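Local coordinates for protein enoyl-CoA hydratase carB homologue (Streptomyces cattleya, PDB 5O34) that probably acts as a crotonase-family lyase in thienamycin biosynthesis, forming carboxymethylproline in the manner of CarB from carbapenem assembly, at residues V90-V94 with A237-S241; M81-D87 with T134-K140. All blocks are in the same frame, centred on the assembly; numbering follows the deposited sequence.

Contact 1: V90-V94 with A237-S241; sequences VRCVV and ARTIS
Arg91 NE donates to the backbone carbonyl of Ser241, with NE 3.0 Å from O and an N-H...O angle of 151°. This bond joins two elements of the crotonase fold: the residue just ahead of strand 92-96 in the central sheet and the last turn of helix 229-242 lying against it. Near the end of a helix the carbonyls begin to lack partners from the following turn, and an arginine suits the place because its NE can meet such an oxygen with the edge of the guanidinium. Ser241 O lies only 3° out of the guanidinium plane, although the donor is somewhat tilted from the carbonyl plane. A bend of the arginine chain at chi3 swings NE toward this oxygen. Ser241 OG lies 3.5 Å from Arg91 CB, and its own hydrogen bond is to Asp53 O.

Farther along, the strand and helix run nearly antiparallel and the contact becomes apolar. Cys92 holds SG anti to its backbone N (chi1 -160°), which carries the sulfur over Ile240, 3.9 Å from CD1 and equally close to CB. Ile240 also packs on Ile143 and on Leu204 of the second subunit. Ala237, without a longer side chain, lets the helix come close to the sheet: its CB rests 3.7 Å from Val94 CG2.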
loop_
_atom_site.group_PDB
_atom_site.type_symbol
_atom_site.label_atom_id
_atom_site.label_comp_id
_atom_site.label_asym_id
_atom_site.label_seq_id
_atom_site.Cartn_x
_atom_site.Cartn_y
_atom_site.Cartn_z
ATOM N N VAL A 90 19.291 -14.915 21.190
ATOM C CA VAL A 90 19.132 -13.852 20.191
ATOM C C VAL A 90 17.671 -13.365 20.182
ATOM O O VAL A 90 16.747 -14.181 20.083
ATOM C CB VAL A 90 19.592 -14.331 18.779
ATOM C CG1 VAL A 90 19.328 -13.275 17.704
ATOM C CG2 VAL A 90 21.064 -14.731 18.783
ATOM N N ARG A 91 17.470 -12.044 20.299
ATOM C CA ARG A 91 16.141 -11.430 20.278
ATOM C C ARG A 91 15.975 -10.425 19.132
ATOM O O ARG A 91 14.847 -10.177 18.702
ATOM C CB ARG A 91 15.766 -10.833 21.638
ATOM C CG ARG A 91 15.213 -11.899 22.588
ATOM C CD ARG A 91 14.861 -11.391 23.986
ATOM N NE ARG A 91 15.957 -10.665 24.633
ATOM C CZ ARG A 91 17.046 -11.224 25.154
ATOM N NH1 ARG A 91 17.225 -12.539 25.090
ATOM N NH2 ARG A 91 17.975 -10.471 25.723
ATOM N N CYS A 92 17.097 -9.899 18.602
ATOM C CA CYS A 92 17.113 -8.977 17.468
ATOM C C CYS A 92 18.356 -9.178 16.615
ATOM O O CYS A 92 19.425 -9.472 17.145
ATOM C CB CYS A 92 16.973 -7.525 17.916
ATOM S SG CYS A 92 16.422 -6.393 16.602
ATOM N N VAL A 93 18.208 -9.002 15.288
ATOM C CA VAL A 93 19.276 -9.138 14.285
ATOM C C VAL A 93 19.512 -7.784 13.598
ATOM O O VAL A 93 18.548 -7.098 13.255
ATOM C CB VAL A 93 18.927 -10.222 13.228
ATOM C CG1 VAL A 93 20.066 -10.438 12.246
ATOM C CG2 VAL A 93 18.509 -11.539 13.881
ATOM N N VAL A 94 20.792 -7.409 13.388
ATOM C CA VAL A 94 21.178 -6.191 12.689
ATOM C C VAL A 94 22.050 -6.587 11.497
ATOM O O VAL A 94 23.143 -7.119 11.688
ATOM C CB VAL A 94 21.876 -5.134 13.604
ATOM C CG1 VAL A 94 22.298 -3.890 12.813
ATOM C CG2 VAL A 94 20.985 -4.739 14.775
ATOM N N ALA A 237 18.013 -1.870 18.254
ATOM C CA ALA A 237 18.131 -3.321 18.483
ATOM C C ALA A 237 17.970 -3.651 19.972
ATOM O O ALA A 237 17.285 -4.614 20.314
ATOM C CB ALA A 237 19.464 -3.826 17.971
ATOM N N ARG A 238 18.546 -2.798 20.848
ATOM C CA ARG A 238 18.469 -2.888 22.307
ATOM C C ARG A 238 17.018 -2.727 22.784
ATOM O O ARG A 238 16.569 -3.512 23.621
ATOM C CB ARG A 238 19.382 -1.828 22.949
ATOM C CG ARG A 238 20.238 -2.361 24.087
ATOM C CD ARG A 238 21.428 -1.462 24.374
ATOM N NE ARG A 238 22.535 -1.675 23.438
ATOM C CZ ARG A 238 23.143 -0.707 22.756
ATOM N NH1 ARG A 238 22.749 0.557 22.886
ATOM N NH2 ARG A 238 24.147 -0.993 21.941
ATOM N N THR A 239 16.274 -1.737 22.224
ATOM C CA THR A 239 14.854 -1.504 22.543
ATOM C C THR A 239 14.004 -2.745 22.167
ATOM O O THR A 239 13.231 -3.232 23.000
ATOM C CB THR A 239 14.354 -0.211 21.868
ATOM O OG1 THR A 239 15.134 0.902 22.324
ATOM C CG2 THR A 239 12.866 0.055 22.128
ATOM N N ILE A 240 14.181 -3.260 20.923
ATOM C CA ILE A 240 13.468 -4.448 20.427
ATOM C C ILE A 240 13.794 -5.651 21.309
ATOM O O ILE A 240 12.877 -6.344 21.751
ATOM C CB ILE A 240 13.696 -4.734 18.912
ATOM C CG1 ILE A 240 13.324 -3.502 18.039
ATOM C CG2 ILE A 240 12.897 -5.969 18.487
ATOM C CD1 ILE A 240 13.777 -3.549 16.569
ATOM N N SER A 241 15.098 -5.840 21.626
ATOM C CA SER A 241 15.583 -6.921 22.490
ATOM C C SER A 241 14.983 -6.889 23.901
ATOM O O SER A 241 14.786 -7.944 24.495
ATOM C CB SER A 241 17.102 -6.910 22.562
ATOM O OG SER A 241 17.565 -8.186 22.963
#

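Contact 2: M81-D87 with T134-K140; sequences MRELDAD and TVAAISK
Asp85 OD2 is gripped twice by Ser139. The hydroxyl OG donates to its syn lone pair at 2.7 Å, while the Ser139 backbone N reaches the same OD2 at 2.9 Å from above the carboxylate plane. With CG anti to its backbone N (chi1 -163°), Asp85 sends its carboxylate across to the loop after helix 120-137, and two donors on one oxygen limit the carboxylate's rotation. A serine fits here because its short side chain and its own N-H can serve one acceptor together.

Lys140 adds a second polar link: its NZ donates to Leu84 O, 3.1 Å away and lying so that NZ is in the carbonyl plane. NZ also bonds to Val90 O. The buried ammonium thus sits at the C-terminal end of helix 71-86, where the helix dipole would probably favour a positive charge. The Asp85 carboxylate may add to this, though it does not touch NZ.

Helix 120-137 is the connection of a beta-alpha-beta crossover between the parallel strands 92-96 and 142-146 of the crotonase sheet, and helix 71-86 packs beside its end.

Next to the polar groups, Ile138 CG2 lies 3.7 Å from Asp85 CB, the two side chains running alongside each other in opposite senses. Flexible and unbranched, Met81 bends at chi2 and chi3 and brings CE to 3.5 Å from Ile138 CD1, the methionine lying nearly perpendicular to the isoleucine. Met81 CG rests against Val135 CG2 at 3.8 Å. On the outer side, where Arg82 is exposed, its CG comes 3.6 Å from Thr134 OG1.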
loop_
_atom_site.group_PDB
_atom_site.type_symbol
_atom_site.label_atom_id
_atom_site.label_comp_id
_atom_site.label_asym_id
_atom_site.label_seq_id
_atom_site.Cartn_x
_atom_site.Cartn_y
_atom_site.Cartn_z
ATOM N N MET A 81 20.582 -16.866 9.013
ATOM C CA MET A 81 19.237 -16.443 9.410
ATOM C C MET A 81 18.507 -17.560 10.138
ATOM O O MET A 81 17.852 -17.298 11.148
ATOM C CB MET A 81 18.415 -15.938 8.208
ATOM C CG MET A 81 18.899 -14.609 7.624
ATOM S SD MET A 81 19.360 -13.302 8.803
ATOM C CE MET A 81 17.835 -12.894 9.440
ATOM N N ARG A 82 18.671 -18.814 9.661
ATOM C CA ARG A 82 18.066 -19.988 10.301
ATOM C C ARG A 82 18.746 -20.357 11.626
ATOM O O ARG A 82 18.052 -20.741 12.575
ATOM C CB ARG A 82 17.985 -21.174 9.345
ATOM C CG ARG A 82 16.781 -21.066 8.400
ATOM C CD ARG A 82 16.684 -22.227 7.431
ATOM N NE ARG A 82 17.952 -22.474 6.740
ATOM C CZ ARG A 82 18.075 -22.687 5.435
ATOM N NH1 ARG A 82 17.003 -22.677 4.648
ATOM N NH2 ARG A 82 19.272 -22.897 4.901
ATOM N N GLU A 83 20.080 -20.177 11.715
ATOM C CA GLU A 83 20.844 -20.411 12.950
ATOM C C GLU A 83 20.415 -19.391 14.010
ATOM O O GLU A 83 20.189 -19.756 15.169
ATOM C CB GLU A 83 22.357 -20.305 12.693
ATOM C CG GLU A 83 22.946 -21.485 11.933
ATOM C CD GLU A 83 24.394 -21.320 11.501
ATOM O OE1 GLU A 83 24.666 -21.405 10.281
ATOM O OE2 GLU A 83 25.264 -21.133 12.384
ATOM N N LEU A 84 20.247 -18.121 13.592
ATOM C CA LEU A 84 19.821 -17.020 14.463
ATOM C C LEU A 84 18.385 -17.183 14.977
ATOM O O LEU A 84 18.113 -16.823 16.121
ATOM C CB LEU A 84 20.027 -15.650 13.789
ATOM C CG LEU A 84 21.475 -15.261 13.433
ATOM C CD1 LEU A 84 21.522 -13.932 12.715
ATOM C CD2 LEU A 84 22.381 -15.230 14.662
ATOM N N ASP A 85 17.481 -17.757 14.162
ATOM C CA ASP A 85 16.101 -18.007 14.596
ATOM C C ASP A 85 16.039 -19.135 15.636
ATOM O O ASP A 85 15.148 -19.132 16.489
ATOM C CB ASP A 85 15.174 -18.313 13.407
ATOM C CG ASP A 85 13.692 -18.178 13.727
ATOM O OD1 ASP A 85 12.893 -18.991 13.206
ATOM O OD2 ASP A 85 13.329 -17.261 14.504
ATOM N N ALA A 86 17.002 -20.081 15.565
ATOM C CA ALA A 86 17.106 -21.224 16.473
ATOM C C ALA A 86 17.653 -20.841 17.859
ATOM O O ALA A 86 17.148 -21.346 18.859
ATOM C CB ALA A 86 17.959 -22.317 15.845
ATOM N N ASP A 87 18.666 -19.949 17.917
ATOM C CA ASP A 87 19.299 -19.499 19.164
ATOM C C ASP A 87 18.373 -18.603 19.999
ATOM O O ASP A 87 18.121 -17.457 19.620
ATOM C CB ASP A 87 20.641 -18.796 18.862
ATOM C CG ASP A 87 21.552 -18.503 20.053
ATOM O OD1 ASP A 87 21.057 -18.508 21.206
ATOM O OD2 ASP A 87 22.755 -18.232 19.827
ATOM N N THR A 134 13.379 -16.711 3.892
ATOM C CA THR A 134 13.868 -16.970 5.259
ATOM C C THR A 134 13.978 -15.643 6.057
ATOM O O THR A 134 13.412 -15.563 7.150
ATOM C CB THR A 134 15.145 -17.860 5.283
ATOM O OG1 THR A 134 15.385 -18.309 6.616
ATOM C CG2 THR A 134 16.389 -17.146 4.798
ATOM N N VAL A 135 14.623 -14.597 5.487
ATOM C CA VAL A 135 14.770 -13.278 6.128
ATOM C C VAL A 135 13.396 -12.747 6.600
ATOM O O VAL A 135 13.295 -12.222 7.708
ATOM C CB VAL A 135 15.515 -12.261 5.215
ATOM C CG1 VAL A 135 15.530 -10.855 5.823
ATOM C CG2 VAL A 135 16.942 -12.725 4.933
ATOM N N ALA A 136 12.346 -12.939 5.777
ATOM C CA ALA A 136 10.973 -12.519 6.058
ATOM C C ALA A 136 10.172 -13.515 6.916
ATOM O O ALA A 136 9.235 -13.093 7.602
ATOM C CB ALA A 136 10.240 -12.250 4.753
ATOM N N ALA A 137 10.525 -14.822 6.891
ATOM C CA ALA A 137 9.769 -15.831 7.660
ATOM C C ALA A 137 10.302 -16.140 9.075
ATOM O O ALA A 137 9.545 -16.711 9.861
ATOM C CB ALA A 137 9.616 -17.121 6.869
ATOM N N ILE A 138 11.557 -15.765 9.418
ATOM C CA ILE A 138 12.101 -16.028 10.770
ATOM C C ILE A 138 11.307 -15.257 11.843
ATOM O O ILE A 138 10.695 -14.233 11.530
ATOM C CB ILE A 138 13.649 -15.841 10.916
ATOM C CG1 ILE A 138 14.117 -14.380 10.669
ATOM C CG2 ILE A 138 14.432 -16.837 10.041
ATOM C CD1 ILE A 138 15.300 -13.962 11.595
ATOM N N SER A 139 11.268 -15.776 13.080
ATOM C CA SER A 139 10.507 -15.163 14.170
ATOM C C SER A 139 11.176 -13.911 14.792
ATOM O O SER A 139 10.507 -13.157 15.501
ATOM C CB SER A 139 10.178 -16.200 15.242
ATOM O OG SER A 139 11.286 -16.439 16.096
ATOM N N LYS A 140 12.478 -13.699 14.522
ATOM C CA LYS A 140 13.253 -12.575 15.058
ATOM C C LYS A 140 13.194 -11.332 14.153
ATOM O O LYS A 140 13.403 -11.468 12.941
ATOM C CB LYS A 140 14.744 -12.974 15.254
ATOM C CG LYS A 140 15.012 -14.380 15.811
ATOM C CD LYS A 140 14.670 -14.494 17.293
ATOM C CE LYS A 140 14.672 -15.923 17.762
ATOM N NZ LYS A 140 15.987 -16.295 18.321
#

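In the fold
Contacts 1 and 2 have centres 13 Å apart and meet through strand 92-96 and the turn before it. Lys140 NZ lies 2.9 Å from Val90 O, a probable hydrogen bond that ties the loop leaving helix 120-137 in contact 2 to the residues just before strand 92-96 in contact 1. On the strand itself, Val93 points away from helix 229-242, and its CG1 packs 3.8 Å from Leu84 CD1 of helix 71-86, so the two helices cover opposite faces of the sheet at this strand. The four segments alternate along the chain, 81-87, 90-94, 134-140 and 237-241, which interlocks the contacts.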